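Local atomic coordinates of benzoylformate Decarboxylase (PDB entry 4K9Q), a protein that probably catalyses the decarboxylation of benzoylformate, using thiamine diphosphate and a magnesium ion that it binds. Residues Q87-L92 / I208-A213; G413-G418 / S513-S518; I7-L12 / E29-D34. One frame throughout, in Å; residues are numbered along the deposited sequence. Where two conformers were deposited one is given.

Interaction 1: Q87-L92 / I208-A213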
loop_
_atom_site.group_PDB
_atom_site.type_symbol
_atom_site.label_atom_id
_atom_site.label_comp_id
_atom_site.label_asym_id
_atom_site.label_seq_id
_atom_site.Cartn_x
_atom_site.Cartn_y
_atom_site.Cartn_z
ATOM N N GLN A 87 -17.884 2.717 -5.319
ATOM C CA GLN A 87 -18.551 4.018 -5.288
ATOM C C GLN A 87 -20.085 3.897 -5.263
ATOM O O GLN A 87 -20.769 4.777 -4.748
ATOM C CB GLN A 87 -18.037 4.928 -6.422
ATOM C CG GLN A 87 -16.536 5.221 -6.256
ATOM C CD GLN A 87 -16.025 6.358 -7.107
ATOM O OE1 GLN A 87 -16.488 6.568 -8.225
ATOM N NE2 GLN A 87 -15.047 7.101 -6.579
ATOM N N ASN A 88 -20.603 2.786 -5.786
ATOM C CA ASN A 88 -22.035 2.446 -5.705
ATOM C C ASN A 88 -22.424 2.022 -4.280
ATOM O O ASN A 88 -23.617 1.923 -3.958
ATOM C CB ASN A 88 -22.362 1.266 -6.630
ATOM C CG ASN A 88 -22.480 1.656 -8.098
ATOM O OD1 ASN A 88 -22.586 2.837 -8.454
ATOM N ND2 ASN A 88 -22.478 0.645 -8.966
ATOM N N LYS A 89 -21.415 1.733 -3.458
ATOM C CA LYS A 89 -21.612 1.189 -2.105
ATOM C C LYS A 89 -22.324 -0.165 -2.097
ATOM O O LYS A 89 -23.200 -0.431 -1.267
ATOM C CB LYS A 89 -22.313 2.207 -1.201
ATOM C CG LYS A 89 -21.394 3.384 -0.858
ATOM C CD LYS A 89 -21.992 4.340 0.160
ATOM C CE LYS A 89 -23.084 5.214 -0.442
ATOM N NZ LYS A 89 -23.229 6.464 0.376
ATOM N N THR A 90 -21.925 -1.039 -3.020
ATOM C CA THR A 90 -22.566 -2.344 -3.149
ATOM C C THR A 90 -21.762 -3.370 -2.375
ATOM O O THR A 90 -20.555 -3.464 -2.546
ATOM C CB THR A 90 -22.611 -2.778 -4.619
ATOM O OG1 THR A 90 -23.183 -1.726 -5.406
ATOM C CG2 THR A 90 -23.419 -4.073 -4.788
ATOM N N PRO A 91 -22.436 -4.149 -1.519
ATOM C CA PRO A 91 -21.739 -5.092 -0.635
ATOM C C PRO A 91 -21.340 -6.412 -1.319
ATOM O O PRO A 91 -21.746 -7.478 -0.859
ATOM C CB PRO A 91 -22.765 -5.335 0.474
ATOM C CG PRO A 91 -24.095 -5.158 -0.197
ATOM C CD PRO A 91 -23.885 -4.085 -1.244
ATOM N N LEU A 92 -20.542 -6.338 -2.383
ATOM C CA LEU A 92 -20.078 -7.544 -3.066
ATOM C C LEU A 92 -18.979 -8.235 -2.274
ATOM O O LEU A 92 -18.126 -7.577 -1.661
ATOM C CB LEU A 92 -19.539 -7.198 -4.456
ATOM C CG LEU A 92 -20.512 -6.542 -5.412
ATOM C CD1 LEU A 92 -19.815 -6.359 -6.766
ATOM C CD2 LEU A 92 -21.789 -7.412 -5.544
ATOM N N ILE A 208 -30.820 7.837 -0.476
ATOM C CA ILE A 208 -32.258 7.721 -0.278
ATOM C C ILE A 208 -32.810 6.500 -1.021
ATOM O O ILE A 208 -33.700 5.803 -0.529
ATOM C CB ILE A 208 -32.977 9.029 -0.696
ATOM C CG1 ILE A 208 -32.669 10.141 0.317
ATOM C CG2 ILE A 208 -34.495 8.818 -0.842
ATOM C CD1 ILE A 208 -33.017 11.519 -0.205
ATOM N N ALA A 209 -32.259 6.224 -2.198
ATOM C CA ALA A 209 -32.692 5.074 -2.978
ATOM C C ALA A 209 -32.267 3.786 -2.276
ATOM O O ALA A 209 -33.096 2.909 -2.034
ATOM C CB ALA A 209 -32.121 5.136 -4.390
ATOM N N ARG A 210 -30.979 3.690 -1.946
ATOM C CA ARG A 210 -30.431 2.483 -1.330
ATOM C C ARG A 210 -31.114 2.169 0.001
ATOM O O ARG A 210 -31.420 1.006 0.286
ATOM C CB ARG A 210 -28.909 2.602 -1.137
ATOM C CG ARG A 210 -28.089 2.354 -2.408
ATOM C CD ARG A 210 -26.598 2.578 -2.152
ATOM N NE ARG A 210 -26.262 3.984 -1.951
ATOM C CZ ARG A 210 -25.988 4.833 -2.943
ATOM N NH1 ARG A 210 -25.992 4.409 -4.205
ATOM N NH2 ARG A 210 -25.694 6.100 -2.671
ATOM N N SER A 211 -31.365 3.203 0.799
ATOM C CA SER A 211 -31.921 3.027 2.142
ATOM C C SER A 211 -33.442 2.913 2.158
ATOM O O SER A 211 -34.050 2.831 3.227
ATOM C CB SER A 211 -31.491 4.182 3.055
ATOM O OG SER A 211 -32.061 5.403 2.621
ATOM N N GLN A 212 -34.054 2.921 0.978
ATOM C CA GLN A 212 -35.504 2.774 0.863
ATOM C C GLN A 212 -36.255 3.901 1.560
ATOM O O GLN A 212 -37.289 3.675 2.192
ATOM C CB GLN A 212 -35.956 1.393 1.354
ATOM C CG GLN A 212 -35.372 0.281 0.493
ATOM C CD GLN A 212 -35.874 -1.102 0.838
ATOM O OE1 GLN A 212 -35.419 -1.719 1.804
ATOM N NE2 GLN A 212 -36.802 -1.610 0.034
ATOM N N ALA A 213 -35.727 5.114 1.424
ATOM C CA ALA A 213 -36.284 6.295 2.089
ATOM C C ALA A 213 -37.185 7.134 1.182
ATOM O O ALA A 213 -37.479 8.286 1.492
ATOM C CB ALA A 213 -35.157 7.162 2.648
#
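Two Schellman-terminated helices meet where the N-terminal domain faces the central domain, and there Lys89 lies across Arg210. Lys89 ends helix 79-88 with the positive phi of the motif (61°); on the other side Gln212 closes helix 207-210 in the same way, with Ala213 N bonded back to Ile208 O at 2.9 Å. The backbones stay well separated, Lys89 CA and Arg210 CA being 8.9 Å apart, and long side chains bridge the interval. They cross at about a right angle. Lys89 leaves the backbone with CG anti to the carbonyl carbon and bends at chi3 (-74°), which sets its CE 3.5 Å from Arg210 NH2, with Arg210 NE nearly as close at 3.7 Å. The approach to the guanidinium is oblique. Arg210 also turns at chi3 (-71°), and this brings its head toward the end of helix 79-88, with Arg210 NH1 3.4 Å from Asn88 O. Arg210 CD lies 3.5 Å from Asn88 O.

Lys89 NZ and Arg210 NH2 come within 3.9 Å of each other, like charges whose mutual repulsion is probably offset by Asp207, which forms salt bridges to both. Asp297 takes a second salt bridge from Lys89, while Glu235 takes one from Arg210 NH1, and these acidic groups probably hold the two cationic ends in place. The contact thus illustrates how an interface between domains can be built from positive side chains set round a common carboxylate, with a further acid for each. Asn88, whose side chain is bonded to Asp55 of helix 47-61 and to Ala396 N, ties the end of helix 79-88 to its neighbours; beyond it the chain passes through an inverse gamma turn at Pro91 into strand 93-98, whereas the chain after helix 207-210 turns at Gln212 and, with Ala213 as N-cap, enters helix 214-224.

Interaction 2: G413-G418 / S513-S518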
loop_
_atom_site.group_PDB
_atom_site.type_symbol
_atom_site.label_atom_id
_atom_site.label_comp_id
_atom_site.label_asym_id
_atom_site.label_seq_id
_atom_site.Cartn_x
_atom_site.Cartn_y
_atom_site.Cartn_z
ATOM N N GLY A 413 -32.226 -10.068 -10.893
ATOM C CA GLY A 413 -32.923 -9.640 -9.688
ATOM C C GLY A 413 -34.436 -9.635 -9.846
ATOM O O GLY A 413 -35.162 -9.993 -8.915
ATOM N N GLU A 414 -34.913 -9.197 -11.004
ATOM C CA GLU A 414 -36.349 -9.213 -11.299
ATOM C C GLU A 414 -36.893 -10.633 -11.268
ATOM O O GLU A 414 -38.039 -10.854 -10.896
ATOM C CB GLU A 414 -36.632 -8.572 -12.659
ATOM C CG GLU A 414 -36.423 -7.063 -12.664
ATOM C CD GLU A 414 -37.291 -6.379 -11.616
ATOM O OE1 GLU A 414 -38.531 -6.396 -11.773
ATOM O OE2 GLU A 414 -36.740 -5.844 -10.623
ATOM N N GLU A 415 -36.082 -11.600 -11.680
ATOM C CA GLU A 415 -36.542 -12.983 -11.659
ATOM C C GLU A 415 -36.496 -13.561 -10.248
ATOM O O GLU A 415 -37.381 -14.323 -9.854
ATOM C CB GLU A 415 -35.773 -13.845 -12.661
ATOM C CG GLU A 415 -35.964 -13.347 -14.094
ATOM C CD GLU A 415 -35.382 -14.270 -15.146
ATOM O OE1 GLU A 415 -35.680 -15.482 -15.111
ATOM O OE2 GLU A 415 -34.631 -13.776 -16.015
ATOM N N VAL A 416 -35.479 -13.193 -9.478
ATOM C CA VAL A 416 -35.417 -13.636 -8.086
ATOM C C VAL A 416 -36.592 -13.104 -7.267
ATOM O O VAL A 416 -37.242 -13.849 -6.536
ATOM C CB VAL A 416 -34.093 -13.239 -7.405
ATOM C CG1 VAL A 416 -34.175 -13.513 -5.911
ATOM C CG2 VAL A 416 -32.930 -14.002 -8.033
ATOM N N SER A 417 -36.874 -11.814 -7.394
ATOM C CA SER A 417 -37.969 -11.214 -6.643
ATOM C C SER A 417 -39.299 -11.726 -7.170
ATOM O O SER A 417 -40.273 -11.852 -6.427
ATOM C CB SER A 417 -37.931 -9.693 -6.749
ATOM O OG SER A 417 -38.387 -9.276 -8.016
ATOM N N GLY A 418 -39.324 -12.025 -8.462
ATOM C CA GLY A 418 -40.526 -12.498 -9.111
ATOM C C GLY A 418 -41.319 -11.391 -9.773
ATOM O O GLY A 418 -42.336 -11.657 -10.406
ATOM N N SER A 513 -42.275 -7.842 -25.837
ATOM C CA SER A 513 -43.048 -9.083 -25.818
ATOM C C SER A 513 -42.168 -10.334 -25.805
ATOM O O SER A 513 -42.664 -11.453 -25.633
ATOM C CB SER A 513 -43.974 -9.139 -27.032
ATOM O OG SER A 513 -43.246 -9.502 -28.194
ATOM N N PHE A 514 -40.869 -10.146 -26.014
ATOM C CA PHE A 514 -39.922 -11.261 -26.087
ATOM C C PHE A 514 -39.134 -11.365 -24.784
ATOM O O PHE A 514 -38.341 -10.475 -24.458
ATOM C CB PHE A 514 -38.973 -11.057 -27.281
ATOM C CG PHE A 514 -37.866 -12.080 -27.370
ATOM C CD1 PHE A 514 -38.126 -13.378 -27.789
ATOM C CD2 PHE A 514 -36.564 -11.741 -27.053
ATOM C CE1 PHE A 514 -37.113 -14.315 -27.866
ATOM C CE2 PHE A 514 -35.546 -12.675 -27.136
ATOM C CZ PHE A 514 -35.822 -13.965 -27.538
ATOM N N LYS A 515 -39.360 -12.446 -24.038
ATOM C CA LYS A 515 -38.692 -12.656 -22.761
ATOM C C LYS A 515 -37.278 -13.184 -23.003
ATOM O O LYS A 515 -37.026 -14.397 -22.992
ATOM C CB LYS A 515 -39.494 -13.619 -21.882
ATOM C CG LYS A 515 -39.335 -13.390 -20.392
ATOM C CD LYS A 515 -37.932 -13.726 -19.879
ATOM C CE LYS A 515 -37.760 -15.223 -19.629
ATOM N NZ LYS A 515 -36.612 -15.516 -18.707
ATOM N N GLY A 516 -36.357 -12.261 -23.241
ATOM C CA GLY A 516 -34.995 -12.612 -23.592
ATOM C C GLY A 516 -34.275 -11.312 -23.869
ATOM O O GLY A 516 -34.828 -10.245 -23.633
ATOM N N THR A 517 -33.055 -11.408 -24.380
ATOM C CA THR A 517 -32.209 -10.235 -24.567
ATOM C C THR A 517 -32.232 -9.784 -26.023
ATOM O O THR A 517 -32.017 -10.590 -26.931
ATOM C CB THR A 517 -30.772 -10.546 -24.110
ATOM O OG1 THR A 517 -30.786 -10.819 -22.707
ATOM C CG2 THR A 517 -29.824 -9.371 -24.385
ATOM N N SER A 518 -32.492 -8.492 -26.223
ATOM C CA SER A 518 -32.592 -7.889 -27.552
ATOM C C SER A 518 -31.657 -6.685 -27.685
ATOM O O SER A 518 -31.391 -5.985 -26.707
ATOM C CB SER A 518 -34.030 -7.422 -27.810
ATOM O OG SER A 518 -34.948 -8.508 -27.890
#
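Glu415, in the last turn of helix 403-417, and Lys515, in the turn before strand 517-523, are the closest backbone positions of the pair, with Glu415 CA and Lys515 CA 11.3 Å apart. So wide a gap leaves only the side chains to make the contact, and they come from opposite directions. Glu415 is extended beyond CG (chi2 -172°) and carries its carboxylate outward from the helix. Lys515 is folded instead: CG stands anti to the backbone N, and bends at chi2 and chi3 then swing the chain round until the ammonium faces the acid. The result is a long salt bridge, Lys515 NZ lying 3.7 Å from Glu415 OE1. Since Lys515 NZ is 3.8 Å from Glu415 OE2 as well, the ammonium addresses the two oxygens almost evenly, which suggests a diffuse electrostatic attraction at the surface.

A firmer hold on Lys515 comes from elsewhere, for its NZ is hydrogen-bonded to Lys446 O, in the loop just before strand 449-455. The backbone is shaped by a turn on one side and a helix end on the other. Lys515 is the centre of an inverse gamma turn, and a CB on the following Gly516 would collide with the ring of Phe514. Helix 403-417 ends at Gly418, whose positive phi (95°) would press any CB against the preceding carbonyl; Gly418 N is still bonded to Glu414 O at 3.0 Å.

These are parts of the parallel alpha/beta fold of the C-terminal thiamine diphosphate-binding domain. Helix 403-417 leads into strand 423-428, and helix 501-513 forms a beta-alpha-beta crossover between strands 494-497 and 517-523. The salt bridge spans the end at which strands begin, while the magnesium ligands Asp429, Asn456 and Glu458 follow strands 423-428 and 449-455 at their far ends.

Interaction 3: I7-L12 / E29-D34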
loop_
_atom_site.group_PDB
_atom_site.type_symbol
_atom_site.label_atom_id
_atom_site.label_comp_id
_atom_site.label_asym_id
_atom_site.label_seq_id
_atom_site.Cartn_x
_atom_site.Cartn_y
_atom_site.Cartn_z
ATOM N N ILE A 7 -18.250 -26.520 5.029
ATOM C CA ILE A 7 -18.545 -25.548 6.081
ATOM C C ILE A 7 -18.826 -24.154 5.516
ATOM O O ILE A 7 -19.719 -23.448 5.979
ATOM C CB ILE A 7 -17.398 -25.498 7.092
ATOM C CG1 ILE A 7 -17.260 -26.874 7.755
ATOM C CG2 ILE A 7 -17.615 -24.382 8.119
ATOM C CD1 ILE A 7 -15.971 -27.056 8.529
ATOM N N THR A 8 -18.053 -23.765 4.507
ATOM C CA THR A 8 -18.208 -22.448 3.899
ATOM C C THR A 8 -19.544 -22.325 3.167
ATOM O O THR A 8 -20.254 -21.322 3.308
ATOM C CB THR A 8 -17.039 -22.151 2.938
ATOM O OG1 THR A 8 -15.804 -22.175 3.668
ATOM C CG2 THR A 8 -17.216 -20.785 2.279
ATOM N N PHE A 9 -19.896 -23.335 2.377
ATOM C CA PHE A 9 -21.168 -23.280 1.675
ATOM C C PHE A 9 -22.336 -23.293 2.666
ATOM O O PHE A 9 -23.336 -22.593 2.458
ATOM C CB PHE A 9 -21.276 -24.387 0.619
ATOM C CG PHE A 9 -20.661 -24.010 -0.698
ATOM C CD1 PHE A 9 -21.416 -23.377 -1.672
ATOM C CD2 PHE A 9 -19.324 -24.268 -0.956
ATOM C CE1 PHE A 9 -20.845 -23.012 -2.888
ATOM C CE2 PHE A 9 -18.750 -23.905 -2.165
ATOM C CZ PHE A 9 -19.512 -23.278 -3.129
ATOM N N ASP A 10 -22.191 -24.036 3.760
ATOM C CA ASP A 10 -23.217 -24.018 4.806
ATOM C C ASP A 10 -23.373 -22.632 5.448
ATOM O O ASP A 10 -24.488 -22.185 5.723
ATOM C CB ASP A 10 -22.951 -25.080 5.870
ATOM C CG ASP A 10 -23.567 -26.431 5.519
ATOM O OD1 ASP A 10 -24.427 -26.500 4.607
ATOM O OD2 ASP A 10 -23.197 -27.423 6.177
ATOM N N LEU A 11 -22.256 -21.945 5.678
ATOM C CA LEU A 11 -22.312 -20.561 6.149
ATOM C C LEU A 11 -23.051 -19.671 5.151
ATOM O O LEU A 11 -23.910 -18.872 5.524
ATOM C CB LEU A 11 -20.901 -20.014 6.411
ATOM C CG LEU A 11 -20.825 -18.517 6.722
ATOM C CD1 LEU A 11 -21.482 -18.215 8.065
ATOM C CD2 LEU A 11 -19.384 -18.049 6.726
ATOM N N LEU A 12 -22.717 -19.814 3.874
ATOM C CA LEU A 12 -23.321 -18.982 2.851
ATOM C C LEU A 12 -24.827 -19.218 2.794
ATOM O O LEU A 12 -25.596 -18.286 2.594
ATOM C CB LEU A 12 -22.642 -19.223 1.498
ATOM C CG LEU A 12 -21.200 -18.703 1.434
ATOM C CD1 LEU A 12 -20.542 -19.108 0.123
ATOM C CD2 LEU A 12 -21.150 -17.181 1.630
ATOM N N GLU A 29 -11.287 -24.107 -9.384
ATOM C CA GLU A 29 -12.006 -25.362 -9.596
ATOM C C GLU A 29 -12.283 -26.138 -8.303
ATOM O O GLU A 29 -13.327 -26.774 -8.176
ATOM C CB GLU A 29 -11.281 -26.227 -10.626
ATOM C CG GLU A 29 -11.392 -25.646 -12.025
ATOM C CD GLU A 29 -10.821 -26.541 -13.102
ATOM O OE1 GLU A 29 -9.886 -27.323 -12.824
ATOM O OE2 GLU A 29 -11.328 -26.466 -14.230
ATOM N N THR A 30 -11.365 -26.073 -7.342
ATOM C CA THR A 30 -11.583 -26.751 -6.067
ATOM C C THR A 30 -12.708 -26.098 -5.252
ATOM O O THR A 30 -13.377 -26.757 -4.457
ATOM C CB THR A 30 -10.286 -26.818 -5.244
ATOM O OG1 THR A 30 -9.675 -25.524 -5.216
ATOM C CG2 THR A 30 -9.315 -27.797 -5.892
ATOM N N PHE A 31 -12.908 -24.799 -5.453
ATOM C CA PHE A 31 -14.042 -24.100 -4.848
ATOM C C PHE A 31 -15.356 -24.493 -5.527
ATOM O O PHE A 31 -16.388 -24.655 -4.871
ATOM C CB PHE A 31 -13.832 -22.584 -4.949
ATOM C CG PHE A 31 -15.031 -21.775 -4.547
ATOM C CD1 PHE A 31 -15.497 -21.799 -3.242
ATOM C CD2 PHE A 31 -15.690 -20.977 -5.480
ATOM C CE1 PHE A 31 -16.596 -21.048 -2.865
ATOM C CE2 PHE A 31 -16.797 -20.212 -5.111
ATOM C CZ PHE A 31 -17.254 -20.251 -3.806
ATOM N N LEU A 32 -15.307 -24.662 -6.847
ATOM C CA LEU A 32 -16.507 -24.894 -7.643
ATOM C C LEU A 32 -16.854 -26.368 -7.837
ATOM O O LEU A 32 -17.910 -26.688 -8.363
ATOM C CB LEU A 32 -16.348 -24.238 -9.015
ATOM C CG LEU A 32 -16.160 -22.716 -9.012
ATOM C CD1 LEU A 32 -15.850 -22.247 -10.412
ATOM C CD2 LEU A 32 -17.391 -21.995 -8.467
ATOM N N LYS A 33 -15.966 -27.261 -7.415
ATOM C CA LYS A 33 -16.221 -28.694 -7.499
ATOM C C LYS A 33 -17.572 -29.060 -6.882
ATOM O O LYS A 33 -17.899 -28.609 -5.783
ATOM C CB LYS A 33 -15.088 -29.444 -6.790
ATOM C CG LYS A 33 -15.338 -30.928 -6.575
ATOM C CD LYS A 33 -14.116 -31.566 -5.923
ATOM C CE LYS A 33 -14.361 -33.016 -5.564
ATOM N NZ LYS A 33 -15.388 -33.146 -4.498
ATOM N N ASP A 34 -18.346 -29.879 -7.592
ATOM C CA ASP A 34 -19.669 -30.303 -7.137
ATOM C C ASP A 34 -20.524 -29.114 -6.698
ATOM O O ASP A 34 -21.193 -29.162 -5.669
ATOM C CB ASP A 34 -19.541 -31.307 -5.990
ATOM C CG ASP A 34 -18.926 -32.625 -6.430
ATOM O OD1 ASP A 34 -19.211 -33.064 -7.562
ATOM O OD2 ASP A 34 -18.157 -33.216 -5.641
#
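Phe9 of helix 4-15 and Phe31 of helix 29-32 meet in the N-terminal domain, where strand 19-22 joins these two helices in an alpha/beta fold. Their closest atoms are Phe9 CE2 and Phe31 CE1, 3.6 Å apart. The planes are nearly parallel, inclined by 23°, yet the rings are displaced laterally until little of one faces the other, with 5.2 Å between centroids. Phe31 reaches over because its CG stands anti to the backbone N (chi1 171°). Phe9 CE2 also rests 3.7 Å from the carbonyl Phe31 O, so the ring touches backbone as well as side chain. A second layer surrounds the pair: Phe39 meets Phe9 edge-to-face, and Trp163 meets the Phe31 ring. An alanine in place of Phe9 would take away the ring and is likely to leave a gap beside Phe31 and Phe39, with the Phe31 ring freer to turn. Farther out, Asp34 OD1 is hydrogen-bonded to Asn473 of the second subunit, which ties the end of this segment to the assembly. The other oxygen, Asp34 OD2, receives Lys33 NZ at 3.0 Å in a salt bridge, the nitrogen lying 36° out of the carboxylate plane.

Along the chain the three contacts follow one another without interlocking: interaction 3 closes first, then interaction 1, then interaction 2. Interaction 3 lies inside the N-terminal domain and interaction 2 inside the C-terminal one, each between elements that belong to or flank a six-stranded parallel sheet of the same strand order, 2-1-3-4-6-5. Interaction 1 instead joins the N-terminal to the central domain. Its centre is about 22 Å from that of interaction 2 and about 28 Å from that of interaction 3, and interactions 2 and 3 are also about 28 Å apart between centres; none touches another. The set therefore contrasts packing within domains with a contact that lies between one domain and the next.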